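Local coordinates for cytochrome C-type biogenesis protein ccmF (Thermus thermophilus, PDB 6ZMQ) that binds heme b in the membrane and, as a heme lyase, probably takes part in attaching heme to cytochrome c, at residues 450-455 and 464-469. Residues are numbered along the deposited sequence; the frame is centred on the assembly and turned at random.
Sequences TLFGLL and FALGLF. With PTY (phosphatidylethanolamine), chain H.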
loop_
_atom_site.group_PDB
_atom_site.type_symbol
_atom_site.label_atom_id
_atom_site.label_comp_id
_atom_site.label_asym_id
_atom_site.label_seq_id
_atom_site.Cartn_x
_atom_site.Cartn_y
_atom_site.Cartn_z
ATOM N N THR A 450 -17.556 -2.957 27.002
ATOM C CA THR A 450 -18.813 -2.403 26.516
ATOM C C THR A 450 -19.515 -1.638 27.626
ATOM O O THR A 450 -19.817 -0.446 27.455
ATOM C CB THR A 450 -19.701 -3.511 25.948
ATOM O OG1 THR A 450 -18.966 -4.243 24.963
ATOM C CG2 THR A 450 -20.949 -2.926 25.300
ATOM N N LEU A 451 -19.576 -2.234 28.827
ATOM C CA LEU A 451 -20.233 -1.549 29.933
ATOM C C LEU A 451 -19.363 -0.412 30.440
ATOM O O LEU A 451 -19.888 0.650 30.807
ATOM C CB LEU A 451 -20.597 -2.532 31.048
ATOM C CG LEU A 451 -21.465 -3.739 30.665
ATOM C CD1 LEU A 451 -21.890 -4.532 31.903
ATOM C CD2 LEU A 451 -22.690 -3.312 29.855
ATOM N N PHE A 452 -18.031 -0.564 30.316
ATOM C CA PHE A 452 -17.122 0.496 30.737
ATOM C C PHE A 452 -17.198 1.664 29.773
ATOM O O PHE A 452 -16.917 2.810 30.145
ATOM C CB PHE A 452 -15.697 -0.043 30.845
ATOM C CG PHE A 452 -14.704 0.937 31.369
ATOM C CD1 PHE A 452 -14.985 1.706 32.486
ATOM C CD2 PHE A 452 -13.461 1.057 30.757
ATOM C CE1 PHE A 452 -14.059 2.604 32.965
ATOM C CE2 PHE A 452 -12.521 1.951 31.240
ATOM C CZ PHE A 452 -12.821 2.723 32.344
ATOM N N GLY A 453 -17.603 1.396 28.532
ATOM C CA GLY A 453 -17.902 2.493 27.648
ATOM C C GLY A 453 -19.334 2.962 27.745
ATOM O O GLY A 453 -19.615 4.136 27.483
ATOM N N LEU A 454 -20.259 2.073 28.135
ATOM C CA LEU A 454 -21.668 2.462 28.103
ATOM C C LEU A 454 -22.030 3.294 29.320
ATOM O O LEU A 454 -22.951 4.116 29.260
ATOM C CB LEU A 454 -22.580 1.237 28.024
ATOM C CG LEU A 454 -22.918 0.662 26.644
ATOM C CD1 LEU A 454 -23.611 -0.693 26.787
ATOM C CD2 LEU A 454 -23.775 1.626 25.814
ATOM N N LEU A 455 -21.297 3.106 30.415
ATOM C CA LEU A 455 -21.417 3.910 31.622
ATOM C C LEU A 455 -20.668 5.238 31.528
ATOM O O LEU A 455 -20.522 5.922 32.546
ATOM C CB LEU A 455 -20.924 3.102 32.823
ATOM C CG LEU A 455 -21.787 1.931 33.304
ATOM C CD1 LEU A 455 -21.509 1.711 34.765
ATOM C CD2 LEU A 455 -23.281 2.149 33.087
ATOM N N PHE A 464 -18.565 -0.558 22.139
ATOM C CA PHE A 464 -18.319 -1.923 21.693
ATOM C C PHE A 464 -16.945 -2.048 21.046
ATOM O O PHE A 464 -16.306 -3.098 21.138
ATOM C CB PHE A 464 -19.407 -2.366 20.716
ATOM C CG PHE A 464 -19.159 -3.724 20.140
ATOM C CD1 PHE A 464 -19.097 -4.828 20.973
ATOM C CD2 PHE A 464 -18.884 -3.883 18.788
ATOM C CE1 PHE A 464 -18.833 -6.084 20.463
ATOM C CE2 PHE A 464 -18.607 -5.134 18.277
ATOM C CZ PHE A 464 -18.586 -6.238 19.116
ATOM N N ALA A 465 -16.468 -0.983 20.398
ATOM C CA ALA A 465 -15.102 -0.980 19.878
ATOM C C ALA A 465 -14.070 -0.990 21.001
ATOM O O ALA A 465 -13.013 -1.627 20.873
ATOM C CB ALA A 465 -14.895 0.226 18.973
ATOM N N LEU A 466 -14.357 -0.275 22.098
ATOM C CA LEU A 466 -13.544 -0.380 23.312
ATOM C C LEU A 466 -13.543 -1.805 23.854
ATOM O O LEU A 466 -12.493 -2.316 24.277
ATOM C CB LEU A 466 -14.066 0.585 24.378
ATOM C CG LEU A 466 -13.338 0.629 25.727
ATOM C CD1 LEU A 466 -11.832 0.835 25.581
ATOM C CD2 LEU A 466 -13.948 1.681 26.641
ATOM N N GLY A 467 -14.714 -2.452 23.834
ATOM C CA GLY A 467 -14.810 -3.849 24.231
ATOM C C GLY A 467 -14.000 -4.777 23.344
ATOM O O GLY A 467 -13.354 -5.711 23.828
ATOM N N LEU A 468 -13.987 -4.492 22.038
ATOM C CA LEU A 468 -13.224 -5.296 21.083
ATOM C C LEU A 468 -11.722 -5.152 21.293
ATOM O O LEU A 468 -10.986 -6.144 21.235
ATOM C CB LEU A 468 -13.581 -4.898 19.655
ATOM C CG LEU A 468 -14.887 -5.428 19.076
ATOM C CD1 LEU A 468 -14.943 -5.100 17.600
ATOM C CD2 LEU A 468 -15.011 -6.915 19.325
ATOM N N PHE A 469 -11.258 -3.925 21.547
ATOM C CA PHE A 469 -9.839 -3.705 21.823
ATOM C C PHE A 469 -9.410 -4.332 23.148
ATOM O O PHE A 469 -8.291 -4.848 23.258
ATOM C CB PHE A 469 -9.527 -2.213 21.827
ATOM C CG PHE A 469 -8.130 -1.882 22.284
ATOM C CD1 PHE A 469 -7.047 -2.151 21.445
ATOM C CD2 PHE A 469 -7.900 -1.309 23.540
ATOM C CE1 PHE A 469 -5.754 -1.863 21.834
ATOM C CE2 PHE A 469 -6.610 -1.009 23.965
ATOM C CZ PHE A 469 -5.521 -1.284 23.105
HETATM C C1 PTY H . -20.905 5.139 13.564
HETATM C C2 PTY H . -25.166 0.525 10.879
HETATM C C3 PTY H . -25.604 1.354 12.085
HETATM O O4 PTY H . -19.655 5.232 12.946
HETATM C C5 PTY H . -22.468 3.571 14.726
HETATM C C6 PTY H . -21.105 3.705 14.053
HETATM O O7 PTY H . -20.090 3.363 14.955
HETATM C C8 PTY H . -19.263 2.335 14.486
HETATM O O10 PTY H . -18.141 2.574 14.177
HETATM C C11 PTY H . -19.827 0.919 14.355
HETATM C C12 PTY H . -19.116 -0.056 15.291
HETATM C C13 PTY H . -20.127 -1.105 15.761
HETATM C C14 PTY H . -20.409 -2.100 14.633
HETATM C C15 PTY H . -21.352 -3.200 15.117
HETATM C C16 PTY H . -20.622 -4.537 15.287
HETATM C C17 PTY H . -21.548 -5.503 16.034
HETATM C C18 PTY H . -20.946 -6.906 16.176
HETATM C C19 PTY H . -21.755 -7.680 17.225
HETATM C C20 PTY H . -20.953 -8.798 17.903
HETATM C C21 PTY H . -21.633 -9.181 19.223
HETATM C C22 PTY H . -22.143 -10.626 19.199
HETATM C C23 PTY H . -22.685 -11.030 20.575
HETATM C C24 PTY H . -22.717 -12.554 20.709
HETATM C C25 PTY H . -22.841 -12.949 22.180
HETATM C C26 PTY H . -21.971 -14.177 22.434
HETATM C C27 PTY H . -22.864 -15.405 22.600
HETATM C C28 PTY H . -22.068 -16.660 22.254
HETATM C C29 PTY H . -21.824 -16.689 20.746
HETATM C C30 PTY H . -19.653 5.939 11.738
HETATM C C31 PTY H . -18.654 5.583 10.636
HETATM O O30 PTY H . -20.420 6.823 11.565
HETATM C C32 PTY H . -17.988 4.241 10.934
HETATM C C33 PTY H . -17.046 3.870 9.789
HETATM C C34 PTY H . -16.830 2.359 9.784
HETATM C C35 PTY H . -15.961 1.968 10.976
HETATM C C36 PTY H . -14.771 1.154 10.478
HETATM C C37 PTY H . -14.353 0.139 11.539
HETATM C C38 PTY H . -13.221 -0.695 10.951
HETATM C C39 PTY H . -12.351 -1.242 12.075
HETATM C C40 PTY H . -10.979 -1.608 11.519
HETATM C C41 PTY H . -10.605 -2.981 12.072
HETATM C C42 PTY H . -9.174 -3.331 11.674
HETATM C C43 PTY H . -9.133 -3.586 10.171
HETATM C C44 PTY H . -7.838 -4.301 9.788
HETATM P P1 PTY H . -24.819 3.380 13.537
HETATM O O11 PTY H . -24.508 2.058 12.603
HETATM O O12 PTY H . -25.512 2.950 14.806
HETATM O O13 PTY H . -25.734 4.311 12.781
HETATM O O14 PTY H . -23.426 4.181 13.908
HETATM N N1 PTY H . -26.205 -0.421 10.505
#
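T450 and G467 mark where two consecutive, predicted transmembrane helices of a helical hairpin come together, helix 439-454 running into a short connection and helix 460-484 leading back. The local axes approach to 7.6 Å, and their directions differ by 144°, antiparallel but clearly splayed. At the crossing the CA atoms of T450 and G467 lie 4.8 Å apart, and T450 N sits 4.0 Å from G467 CA. Such closeness illustrates how glycine lets helix backbones meet: G467 puts no side chain between the two backbones where they come together. The T450 hydroxyl is turned back to its own helix, beside the backbone N, and hydrogen-bonds L446 O, so the polar atom is satisfied without any hydrogen bond across the pair.

L466 is the side chain that points into the contact; its CD2 branch lies 4.1 Å from G453 N, against bare backbone, and also meets CD2 of F452. L466 also touches L518 of helix 501-525, which places the hairpin against that helix. F464 takes the lipid side: with CG anti to its backbone N (chi1 176°), the ring is directed off the hairpin, L468 CG packing over one face 3.7 Å above its plane and T450 OG1 near the plane at its edge. An alanine here would remove the ring lying between T450 and the acyl chain of the phosphatidylethanolamine, and would probably leave this part of the chain freer to move and L468 without its aromatic neighbour. The acyl chain passes the outer ring atoms obliquely, F464 CE2 lying 3.6 Å from its C18 and F464 CZ 3.7 Å from its C20.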